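Local coordinates for protein FOKI restriction endonuclease (Planomicrobium okeanokoites, PDB 2FOK) that recognises a specific DNA sequence and cleaves the DNA to one side of it, as a type IIS restriction endonuclease that depends on metal ions, at residues 65-68 with 69-72; 490-493 with 494-497. All blocks are in the same frame, centred on the assembly; numbering follows the deposited sequence.

In the fold
Interaction 1 and interaction 2 lie on opposite sides of the chain's centre, with their centres about 60 Å apart and their nearest atoms about 45 Å apart. They share no helix, strand or sheet. Interaction 1 comes first, in subdomain 1 of the recognition domain, where strand 66-67 of a small antiparallel sheet runs straight into helix 68-72. Interaction 2 follows far along the chain in the cleavage domain, at the point where helix 479-494 gives way to the loop before strand 515-521. One is therefore a helix start and the other a helix end, one in the DNA-reading part and one in the DNA-cutting part of the enzyme.

Interaction 1: 65-68 with 69-72; sequences IYTY and KELV
Glu-70 folds back over Thr-67, and their side chains exchange bonds with each other's backbones. Bent at chi2 (149°), the glutamate brings OE1 to Thr-67 N at 2.9 Å; the N-H points almost straight at the oxygen (170°) but meets it from above the carboxylate plane. In return Glu-70 N donates to Thr-67 OG1 over 3.3 Å. That hydroxyl stands between backbone N and carbonyl carbon (chi1 67°), a position from which it reaches the first turn, while CG2 flanks both carboxylate oxygens. The two side chains cross at a slant. A water gives a hydrogen to both OE1 and Ile-65 O, so OE1 is gripped twice; a second water lies 2.8 Å from Thr-67 OG1.

This reciprocal pair is a capping box with Thr-67 as N-cap: it closes the start of helix 68-72 directly after strand 66-67, in a recognition subdomain of the helix-turn-helix clan. Losing the carboxylate to an alanine here is likely to leave Thr-67 N without its mate and the bridging water without one of its acceptors, so that the strand-to-helix turn is held less firmly.

Beyond the box, the main-chain bond from Val-72 N to Tyr-68 O (2.9 Å) closes the helix's single short turn. Apolar groups pack along it. Leu-71 CD1 lies 3.8 Å from Tyr-66 CB, with CG beside it, while the Tyr-66 ring leads away to an edge-to-face meeting with Phe-27 and a hydrogen bond from its hydroxyl to Val-26 O. Tyr-68 and Val-72 lie side by side, pointing the same way, with CE1 of the ring 3.8 Å from the valine CG2. At the far end of that ring, the hydroxyl is hydrogen-bonded to Asp-108 of helix 104-116.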
loop_
_atom_site.group_PDB
_atom_site.type_symbol
_atom_site.label_atom_id
_atom_site.label_comp_id
_atom_site.label_asym_id
_atom_site.label_seq_id
_atom_site.Cartn_x
_atom_site.Cartn_y
_atom_site.Cartn_z
ATOM N N ILE A 65 -1.691 32.772 2.661
ATOM C CA ILE A 65 -1.797 31.683 1.716
ATOM C C ILE A 65 -0.345 31.307 1.436
ATOM O O ILE A 65 0.497 32.186 1.237
ATOM C CB ILE A 65 -2.532 32.129 0.423
ATOM C CG1 ILE A 65 -2.426 31.033 -0.649
ATOM C CG2 ILE A 65 -1.966 33.454 -0.080
ATOM C CD1 ILE A 65 -3.661 30.900 -1.530
ATOM N N TYR A 66 -0.042 30.013 1.470
ATOM C CA TYR A 66 1.324 29.541 1.231
ATOM C C TYR A 66 1.331 28.506 0.113
ATOM O O TYR A 66 0.432 27.677 0.032
ATOM C CB TYR A 66 1.917 28.898 2.500
ATOM C CG TYR A 66 1.883 29.739 3.769
ATOM C CD1 TYR A 66 2.440 31.019 3.809
ATOM C CD2 TYR A 66 1.322 29.238 4.940
ATOM C CE1 TYR A 66 2.439 31.780 4.993
ATOM C CE2 TYR A 66 1.316 29.989 6.125
ATOM C CZ TYR A 66 1.875 31.254 6.142
ATOM O OH TYR A 66 1.855 31.992 7.306
ATOM N N THR A 67 2.344 28.554 -0.747
ATOM C CA THR A 67 2.453 27.592 -1.840
ATOM C C THR A 67 3.148 26.358 -1.303
ATOM O O THR A 67 3.787 26.403 -0.249
ATOM C CB THR A 67 3.300 28.123 -3.016
ATOM O OG1 THR A 67 4.660 28.255 -2.598
ATOM C CG2 THR A 67 2.787 29.468 -3.496
ATOM N N TYR A 68 3.033 25.258 -2.031
ATOM C CA TYR A 68 3.656 24.012 -1.613
ATOM C C TYR A 68 5.129 24.225 -1.279
ATOM O O TYR A 68 5.592 23.832 -0.210
ATOM C CB TYR A 68 3.532 22.964 -2.720
ATOM C CG TYR A 68 3.398 21.549 -2.206
ATOM C CD1 TYR A 68 4.512 20.851 -1.724
ATOM C CD2 TYR A 68 2.161 20.905 -2.207
ATOM C CE1 TYR A 68 4.392 19.538 -1.252
ATOM C CE2 TYR A 68 2.028 19.598 -1.739
ATOM C CZ TYR A 68 3.148 18.922 -1.263
ATOM O OH TYR A 68 3.012 17.637 -0.798
ATOM N N LYS A 69 5.855 24.863 -2.196
ATOM C CA LYS A 69 7.275 25.125 -2.012
ATOM C C LYS A 69 7.587 25.898 -0.735
ATOM O O LYS A 69 8.390 25.457 0.084
ATOM C CB LYS A 69 7.830 25.877 -3.220
ATOM C CG LYS A 69 9.331 26.068 -3.161
ATOM C CD LYS A 69 9.963 26.109 -4.529
ATOM C CE LYS A 69 11.485 26.141 -4.416
ATOM N NZ LYS A 69 11.964 25.934 -3.010
ATOM N N GLU A 70 6.953 27.048 -0.560
ATOM C CA GLU A 70 7.182 27.870 0.631
ATOM C C GLU A 70 7.085 27.061 1.936
ATOM O O GLU A 70 7.816 27.318 2.891
ATOM C CB GLU A 70 6.175 29.030 0.665
ATOM C CG GLU A 70 6.493 30.180 -0.277
ATOM C CD GLU A 70 5.242 30.888 -0.781
ATOM O OE1 GLU A 70 4.159 30.687 -0.191
ATOM O OE2 GLU A 70 5.333 31.649 -1.766
ATOM N N LEU A 71 6.177 26.088 1.968
ATOM C CA LEU A 71 5.977 25.241 3.147
ATOM C C LEU A 71 6.954 24.064 3.263
ATOM O O LEU A 71 7.494 23.803 4.330
ATOM C CB LEU A 71 4.554 24.675 3.148
ATOM C CG LEU A 71 3.400 25.563 3.624
ATOM C CD1 LEU A 71 2.093 25.131 2.953
ATOM C CD2 LEU A 71 3.281 25.451 5.121
ATOM N N VAL A 72 7.173 23.358 2.159
ATOM C CA VAL A 72 8.037 22.186 2.164
ATOM C C VAL A 72 9.502 22.409 1.793
ATOM O O VAL A 72 10.398 21.787 2.376
ATOM C CB VAL A 72 7.417 21.087 1.260
ATOM C CG1 VAL A 72 8.403 19.952 1.025
ATOM C CG2 VAL A 72 6.149 20.560 1.923
HETATM O O HOH W 1 1.924 32.163 -1.425
HETATM O O HOH W 2 6.463 29.527 -4.279
#

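Interaction 2: 490-493 with 494-497; sequences EENQ and TRNK
Arg-495 turns back on Asn-492, and Thr-494 on Glu-490, where helix 479-494 ends in the cleavage domain, a member of the PD-(D/E)XK nuclease clan. Arg-495 is the first residue to leave helical geometry, with a positive phi, and from there the chain runs off into the loop before strand 515-521. Its N still donates to Glu-491 O at 2.8 Å, although from well above the carbonyl plane.

Thr-494 closes the last regular turn. Its N lies 2.6 Å from Glu-490 O in a nearly straight bond, and its methyl CG2 rests beside the same carbonyl oxygen. The hydroxyl, set between backbone N and carbonyl carbon (chi1 74°), faces back along the helix and lies 2.7 Å from a water. That water donates to Glu-491 O and accepts from Asn-496 N, and so ties the helix end to the first residues of the loop.

The arginine chain, extended from CG to NE, turns back alongside Asn-492, and the two side chains point the same way. CG and CD run past the backbone O of Asn-492, to which NE donates a weak bond. Phe-515 and Trp-505 touch both side chains, bringing strand 515-521 and a neighbouring loop against this pair. Asn-492 places its amide there by holding CG anti to its own N (chi1 -170°). The amide and guanidinium planes are 51° apart, far from a flat side-by-side pairing: Arg-495 NH2 reaches Asn-492 OD1 at 2.9 Å from above the amide carbonyl plane.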
loop_
_atom_site.group_PDB
_atom_site.type_symbol
_atom_site.label_atom_id
_atom_site.label_comp_id
_atom_site.label_asym_id
_atom_site.label_seq_id
_atom_site.Cartn_x
_atom_site.Cartn_y
_atom_site.Cartn_z
ATOM N N GLU A 490 21.879 -27.160 -5.153
ATOM C CA GLU A 490 22.920 -28.088 -4.686
ATOM C C GLU A 490 22.846 -28.388 -3.200
ATOM O O GLU A 490 23.211 -29.479 -2.749
ATOM C CB GLU A 490 24.320 -27.534 -5.029
ATOM C CG GLU A 490 24.544 -27.299 -6.525
ATOM C CD GLU A 490 25.996 -26.990 -6.877
ATOM O OE1 GLU A 490 26.690 -26.362 -6.052
ATOM O OE2 GLU A 490 26.446 -27.370 -7.982
ATOM N N GLU A 491 22.382 -27.408 -2.437
ATOM C CA GLU A 491 22.236 -27.551 -0.999
ATOM C C GLU A 491 21.094 -28.525 -0.691
ATOM O O GLU A 491 21.060 -29.142 0.374
ATOM C CB GLU A 491 21.939 -26.192 -0.380
ATOM C CG GLU A 491 23.162 -25.410 0.038
ATOM C CD GLU A 491 22.778 -24.095 0.653
ATOM O OE1 GLU A 491 21.554 -23.867 0.816
ATOM O OE2 GLU A 491 23.682 -23.290 0.974
ATOM N N ASN A 492 20.163 -28.633 -1.640
ATOM C CA ASN A 492 19.005 -29.523 -1.557
ATOM C C ASN A 492 19.444 -30.896 -2.060
ATOM O O ASN A 492 18.716 -31.884 -1.952
ATOM C CB ASN A 492 17.870 -29.008 -2.450
ATOM C CG ASN A 492 16.566 -29.748 -2.222
ATOM O OD1 ASN A 492 16.101 -29.870 -1.092
ATOM N ND2 ASN A 492 15.972 -30.248 -3.297
ATOM N N GLN A 493 20.627 -30.938 -2.649
ATOM C CA GLN A 493 21.172 -32.190 -3.130
ATOM C C GLN A 493 22.109 -32.696 -2.041
ATOM O O GLN A 493 21.943 -33.807 -1.557
ATOM C CB GLN A 493 21.949 -31.994 -4.430
ATOM C CG GLN A 493 21.084 -32.015 -5.686
ATOM C CD GLN A 493 21.838 -31.537 -6.900
ATOM O OE1 GLN A 493 22.988 -31.106 -6.796
ATOM N NE2 GLN A 493 21.202 -31.603 -8.060
ATOM N N THR A 494 23.072 -31.863 -1.643
ATOM C CA THR A 494 24.042 -32.250 -0.619
ATOM C C THR A 494 23.424 -32.345 0.762
ATOM O O THR A 494 23.681 -33.301 1.491
ATOM C CB THR A 494 25.239 -31.271 -0.568
ATOM O OG1 THR A 494 24.834 -30.031 0.035
ATOM C CG2 THR A 494 25.760 -31.004 -1.980
ATOM N N ARG A 495 22.616 -31.348 1.115
ATOM C CA ARG A 495 21.932 -31.300 2.407
ATOM C C ARG A 495 22.829 -31.472 3.638
ATOM O O ARG A 495 22.575 -32.314 4.494
ATOM C CB ARG A 495 20.800 -32.332 2.418
ATOM C CG ARG A 495 19.667 -31.952 1.477
ATOM C CD ARG A 495 18.553 -32.991 1.407
ATOM N NE ARG A 495 17.505 -32.531 0.500
ATOM C CZ ARG A 495 16.289 -33.056 0.416
ATOM N NH1 ARG A 495 15.949 -34.074 1.186
ATOM N NH2 ARG A 495 15.410 -32.559 -0.443
ATOM N N ASN A 496 23.868 -30.652 3.728
ATOM C CA ASN A 496 24.804 -30.701 4.859
ATOM C C ASN A 496 24.438 -29.577 5.827
ATOM O O ASN A 496 24.418 -28.414 5.454
ATOM C CB ASN A 496 26.241 -30.509 4.345
ATOM C CG ASN A 496 27.307 -31.002 5.321
ATOM O OD1 ASN A 496 27.152 -30.926 6.543
ATOM N ND2 ASN A 496 28.406 -31.500 4.771
ATOM N N LYS A 497 24.166 -29.935 7.072
ATOM C CA LYS A 497 23.786 -28.982 8.107
ATOM C C LYS A 497 24.915 -28.033 8.512
ATOM O O LYS A 497 24.683 -27.024 9.186
ATOM C CB LYS A 497 23.292 -29.744 9.341
ATOM C CG LYS A 497 22.238 -30.801 9.038
ATOM C CD LYS A 497 22.814 -32.050 8.357
ATOM C CE LYS A 497 21.860 -32.606 7.297
ATOM N NZ LYS A 497 20.403 -32.443 7.626
HETATM O O HOH W 3 23.788 -28.518 2.006
#